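Local coordinates for G-protein alpha subunit Galpha7 (Naegleria fowleri, PDB 6NE6), which probably binds and hydrolyses GTP as the alpha subunit of a heterotrimeric G protein, switching between nucleotide states to relay signals, at residues 207-211 against 261-266; 60-64 against 114-119. One frame throughout, in Å; residues are numbered along the deposited sequence. Where two conformers were deposited one is given.

Interaction 1. Residues 207-211 against 261-266; sequences SEFDQ and SRLADT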
loop_
_atom_site.group_PDB
_atom_site.type_symbol
_atom_site.label_atom_id
_atom_site.label_comp_id
_atom_site.label_asym_id
_atom_site.label_seq_id
_atom_site.Cartn_x
_atom_site.Cartn_y
_atom_site.Cartn_z
ATOM N N SER A 207 0.938 -8.014 5.904
ATOM C CA SER A 207 -0.256 -8.776 5.565
ATOM C C SER A 207 -0.073 -9.655 4.337
ATOM O O SER A 207 -0.971 -10.461 4.054
ATOM C CB SER A 207 -1.439 -7.834 5.344
ATOM O OG SER A 207 -1.154 -6.922 4.296
ATOM N N GLU A 208 1.054 -9.530 3.617
ATOM C CA GLU A 208 1.244 -10.241 2.350
ATOM C C GLU A 208 1.737 -11.676 2.543
ATOM O O GLU A 208 2.092 -12.322 1.549
ATOM C CB GLU A 208 2.226 -9.483 1.444
ATOM C CG GLU A 208 3.667 -9.492 1.933
ATOM C CD GLU A 208 4.614 -8.699 1.052
ATOM O OE1 GLU A 208 4.157 -8.059 0.080
ATOM O OE2 GLU A 208 5.831 -8.737 1.338
ATOM N N PHE A 209 1.751 -12.185 3.785
ATOM C CA PHE A 209 2.308 -13.511 4.032
ATOM C C PHE A 209 1.553 -14.613 3.289
ATOM O O PHE A 209 2.119 -15.686 3.064
ATOM C CB PHE A 209 2.324 -13.814 5.541
ATOM C CG PHE A 209 0.965 -14.049 6.150
ATOM C CD1 PHE A 209 0.251 -12.998 6.711
ATOM C CD2 PHE A 209 0.400 -15.334 6.190
ATOM C CE1 PHE A 209 -0.995 -13.204 7.288
ATOM C CE2 PHE A 209 -0.842 -15.551 6.768
ATOM C CZ PHE A 209 -1.547 -14.495 7.319
ATOM N N ASP A 210 0.298 -14.381 2.915
ATOM C CA ASP A 210 -0.506 -15.419 2.271
ATOM C C ASP A 210 -0.859 -15.050 0.833
ATOM O O ASP A 210 -1.827 -15.577 0.281
ATOM C CB ASP A 210 -1.766 -15.733 3.092
ATOM C CG ASP A 210 -2.712 -14.539 3.223
ATOM O OD1 ASP A 210 -2.405 -13.460 2.683
ATOM O OD2 ASP A 210 -3.778 -14.671 3.868
ATOM N N GLN A 211 -0.060 -14.189 0.198
ATOM C CA GLN A 211 -0.346 -13.733 -1.155
ATOM C C GLN A 211 0.763 -14.126 -2.117
ATOM O O GLN A 211 1.912 -14.314 -1.723
ATOM C CB GLN A 211 -0.518 -12.217 -1.200
ATOM C CG GLN A 211 -1.782 -11.729 -0.541
ATOM C CD GLN A 211 -1.747 -10.236 -0.329
ATOM O OE1 GLN A 211 -1.681 -9.768 0.796
ATOM N NE2 GLN A 211 -1.777 -9.477 -1.424
ATOM N N SER A 261 -6.328 -17.357 8.514
ATOM C CA SER A 261 -5.229 -17.548 7.572
ATOM C C SER A 261 -3.961 -17.855 8.363
ATOM O O SER A 261 -3.512 -17.023 9.156
ATOM C CB SER A 261 -5.029 -16.308 6.698
ATOM O OG SER A 261 -4.070 -16.588 5.671
ATOM N N ARG A 262 -3.387 -19.041 8.156
ATOM C CA ARG A 262 -2.349 -19.559 9.046
ATOM C C ARG A 262 -0.964 -19.202 8.528
ATOM O O ARG A 262 -0.635 -19.488 7.374
ATOM C CB ARG A 262 -2.467 -21.079 9.179
ATOM C CG ARG A 262 -3.836 -21.564 9.645
ATOM C CD ARG A 262 -3.889 -23.087 9.721
ATOM N NE ARG A 262 -2.878 -23.624 10.626
ATOM C CZ ARG A 262 -1.861 -24.398 10.250
ATOM N NH1 ARG A 262 -1.716 -24.749 8.975
ATOM N NH2 ARG A 262 -0.991 -24.831 11.154
ATOM N N LEU A 263 -0.147 -18.594 9.387
ATOM C CA LEU A 263 1.211 -18.256 8.969
ATOM C C LEU A 263 1.983 -19.511 8.573
ATOM O O LEU A 263 2.768 -19.486 7.618
ATOM C CB LEU A 263 1.935 -17.516 10.089
ATOM C CG LEU A 263 3.342 -17.029 9.767
ATOM C CD1 LEU A 263 3.280 -16.050 8.587
ATOM C CD2 LEU A 263 3.947 -16.359 11.010
ATOM N N ALA A 264 1.747 -20.622 9.279
ATOM C CA ALA A 264 2.485 -21.859 9.041
ATOM C C ALA A 264 2.209 -22.467 7.672
ATOM O O ALA A 264 2.988 -23.319 7.222
ATOM C CB ALA A 264 2.163 -22.886 10.128
ATOM N N ASP A 265 1.116 -22.074 7.011
ATOM C CA ASP A 265 0.862 -22.537 5.654
ATOM C C ASP A 265 1.804 -21.902 4.643
ATOM O O ASP A 265 1.934 -22.422 3.529
ATOM C CB ASP A 265 -0.594 -22.271 5.260
ATOM C CG ASP A 265 -1.547 -23.309 5.828
ATOM O OD1 ASP A 265 -1.093 -24.434 6.130
ATOM O OD2 ASP A 265 -2.751 -23.014 5.969
ATOM N N THR A 266 2.443 -20.785 4.995
ATOM C CA THR A 266 3.530 -20.193 4.224
ATOM C C THR A 266 4.904 -20.514 4.795
ATOM O O THR A 266 5.826 -20.818 4.038
ATOM C CB THR A 266 3.391 -18.671 4.169
ATOM O OG1 THR A 266 2.100 -18.325 3.654
ATOM C CG2 THR A 266 4.492 -18.075 3.278
#

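Interaction 2. Residues 60-64 against 114-119; sequences LIQAT and AILQAM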
loop_
_atom_site.group_PDB
_atom_site.type_symbol
_atom_site.label_atom_id
_atom_site.label_comp_id
_atom_site.label_asym_id
_atom_site.label_seq_id
_atom_site.Cartn_x
_atom_site.Cartn_y
_atom_site.Cartn_z
ATOM N N LEU A 60 -12.431 -10.547 -9.504
ATOM C CA LEU A 60 -13.372 -11.430 -8.819
ATOM C C LEU A 60 -14.141 -12.301 -9.807
ATOM O O LEU A 60 -14.348 -13.492 -9.557
ATOM C CB LEU A 60 -14.327 -10.606 -7.950
ATOM C CG LEU A 60 -13.637 -10.044 -6.697
ATOM C CD1 LEU A 60 -14.444 -8.960 -6.029
ATOM C CD2 LEU A 60 -13.362 -11.183 -5.706
ATOM N N ILE A 61 -14.569 -11.729 -10.938
ATOM C CA ILE A 61 -15.269 -12.528 -11.940
ATOM C C ILE A 61 -14.366 -13.643 -12.443
ATOM O O ILE A 61 -14.774 -14.808 -12.524
ATOM C CB ILE A 61 -15.758 -11.641 -13.098
ATOM C CG1 ILE A 61 -16.857 -10.701 -12.621
ATOM C CG2 ILE A 61 -16.278 -12.516 -14.269
ATOM C CD1 ILE A 61 -17.104 -9.513 -13.574
ATOM N N GLN A 62 -13.124 -13.311 -12.794
ATOM C CA GLN A 62 -12.187 -14.338 -13.251
ATOM C C GLN A 62 -11.969 -15.392 -12.172
ATOM O O GLN A 62 -11.840 -16.587 -12.470
ATOM C CB GLN A 62 -10.847 -13.713 -13.647
ATOM C CG GLN A 62 -10.933 -12.678 -14.748
ATOM C CD GLN A 62 -11.863 -13.097 -15.856
ATOM O OE1 GLN A 62 -11.715 -14.168 -16.449
ATOM N NE2 GLN A 62 -12.845 -12.255 -16.137
ATOM N N ALA A 63 -11.929 -14.956 -10.912
ATOM C CA ALA A 63 -11.728 -15.880 -9.799
ATOM C C ALA A 63 -12.867 -16.891 -9.703
ATOM O O ALA A 63 -12.632 -18.064 -9.392
ATOM C CB ALA A 63 -11.591 -15.097 -8.494
ATOM N N THR A 64 -14.116 -16.462 -9.946
ATOM C CA THR A 64 -15.216 -17.430 -9.896
ATOM C C THR A 64 -15.047 -18.485 -10.977
ATOM O O THR A 64 -15.424 -19.648 -10.787
ATOM C CB THR A 64 -16.598 -16.773 -10.061
ATOM O OG1 THR A 64 -16.776 -16.309 -11.416
ATOM C CG2 THR A 64 -16.837 -15.649 -9.058
ATOM N N ALA A 114 -21.291 -16.233 -5.774
ATOM C CA ALA A 114 -20.026 -16.702 -6.344
ATOM C C ALA A 114 -18.929 -15.661 -6.178
ATOM O O ALA A 114 -17.786 -15.997 -5.848
ATOM C CB ALA A 114 -20.193 -17.054 -7.822
ATOM N N ILE A 115 -19.263 -14.389 -6.414
ATOM C CA ILE A 115 -18.310 -13.296 -6.236
ATOM C C ILE A 115 -17.831 -13.237 -4.788
ATOM O O ILE A 115 -16.636 -13.078 -4.515
ATOM C CB ILE A 115 -18.959 -11.966 -6.670
ATOM C CG1 ILE A 115 -19.192 -11.973 -8.177
ATOM C CG2 ILE A 115 -18.110 -10.761 -6.235
ATOM C CD1 ILE A 115 -17.878 -11.938 -9.012
ATOM N N LEU A 116 -18.762 -13.346 -3.840
ATOM C CA LEU A 116 -18.386 -13.245 -2.432
ATOM C C LEU A 116 -17.568 -14.452 -1.978
ATOM O O LEU A 116 -16.716 -14.326 -1.091
ATOM C CB LEU A 116 -19.642 -13.055 -1.563
ATOM C CG LEU A 116 -20.303 -11.671 -1.718
ATOM C CD1 LEU A 116 -21.602 -11.524 -0.915
ATOM C CD2 LEU A 116 -19.320 -10.544 -1.369
ATOM N N GLN A 117 -17.801 -15.621 -2.574
ATOM C CA GLN A 117 -16.954 -16.779 -2.280
ATOM C C GLN A 117 -15.534 -16.539 -2.771
ATOM O O GLN A 117 -14.555 -16.901 -2.101
ATOM C CB GLN A 117 -17.544 -18.036 -2.930
ATOM C CG GLN A 117 -18.794 -18.617 -2.229
ATOM C CD GLN A 117 -18.470 -19.325 -0.915
ATOM O OE1 GLN A 117 -17.328 -19.747 -0.681
ATOM N NE2 GLN A 117 -19.469 -19.452 -0.052
ATOM N N ALA A 118 -15.404 -15.944 -3.953
ATOM C CA ALA A 118 -14.078 -15.587 -4.448
ATOM C C ALA A 118 -13.431 -14.557 -3.538
ATOM O O ALA A 118 -12.233 -14.641 -3.237
ATOM C CB ALA A 118 -14.180 -15.060 -5.883
ATOM N N MET A 119 -14.217 -13.576 -3.080
ATOM C CA MET A 119 -13.683 -12.545 -2.192
ATOM C C MET A 119 -13.209 -13.130 -0.864
ATOM O O MET A 119 -12.228 -12.636 -0.284
ATOM C CB MET A 119 -14.736 -11.456 -1.954
ATOM C CG MET A 119 -14.202 -10.237 -1.229
ATOM S SD MET A 119 -12.937 -9.426 -2.239
ATOM C CE MET A 119 -12.589 -7.985 -1.284
#

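Interaction 1. Residues 207-211 against 261-266
F209 and D210 meet S261, L263 and T266 in a loop-to-loop contact of the Ras-like domain, where the loop after strand 199-205 packs against the loop linking helices 250-258 and 277-291. It combines one aromatic side chain with two hydroxyl hydrogen bonds. The F209 ring reaches across to the second loop: its CD2 lies 3.8 Å from L263 CD1, a methyl that approaches obliquely, while CE2 comes within 3.6 Å of S261 OG. The carbonyl O of R262 sits at the ring edge, near its plane. D210 CG lies over one face of the same ring, toward the rim.

With D210 CG lodged between its backbone N and carbonyl carbon (chi1 63°), the carboxylate meets S261, whose OG donates to D210 OD2 over 2.6 Å, arriving on the anti side and 18° out of the carboxylate plane. The other oxygen, OD1, forms a salt bridge with K256, so each carboxylate oxygen has its own partner and the rotation of the group is fixed; the nearby lysine would be expected to favour the charged form. A second bond runs from T266 OG1 to F209 O at 2.7 Å, the donor tilted 33° from the carbonyl plane. N220 ND2 also donates to this oxygen, which is thus gripped twice. L263 in turn rests on A280, F283 and I284 of helix 277-291. Within the alpha/beta P-loop GTPase fold, the contact thus ties the loop after strand 199-205 to the one following helix 250-258, the helix that succeeds the neighbouring parallel strand 242-248.

Interaction 2. Residues 60-64 against 114-119
I115 and L60 meet where two helices of the all-helical part of this G-alpha subunit cross almost perpendicularly, helix 39-66 against helix 113-120, with local axes 8.5 Å apart at 95°. The contact is wholly apolar between side chains. I115 extends its CD1 methyl over the backbone of helix 39-66, 3.8 Å from L60 C and equally close to I61 N, and also touches I61 CG1. L60 crosses I115 at about a right angle; its two methyls divide the work, CD1 touching I115 CG2 and CD2 resting 3.7 Å from M119 N. The bend of M119 at chi2 (63°) brings SD back to the leucine, 3.9 Å from L60 CD2.

Small residues let the backbones approach: A63 CB and A118 CB touch at 3.7 Å, and their CA atoms are 5.9 Å apart. At the other end of the contact T64 points its methyl at helix 113-120, with T64 CG2 3.4 Å from A114 O.

Farther out, I61 leans on A80, I83 and E84 of helix 74-89, L60 touches F135 of helix 131-136, and M119 packs on W110. A bound 1,2-ethanediol, probably from the crystallisation liquor, lies near I61. The T64 methyl is positioned from within its own helix: T64 OG1 turns back to bond to I61 O at 2.7 Å, in the carbonyl plane and on a lone pair, which fixes the rotamer.

How the interactions relate
The two contacts belong to different parts of the G-alpha fold: interaction 1 joins two loops of the Ras-like domain, interaction 2 joins helices of the helical domain. They share no element, and their centres are about 20 Å apart, with about 10 Å between nearest atoms. Every touching residue of interaction 2 is buried, and methyl groups and a thioether do the packing there. Interaction 1 is only partly buried; hydroxyl, carboxylate and carbonyl oxygens join a phenyl ring, and a lysine of helix 250-258 adds charge. Interaction 1 is built from loops and turns, whereas in interaction 2 regular backbone bonds, such as T64 N to L60 O, run inside each helix.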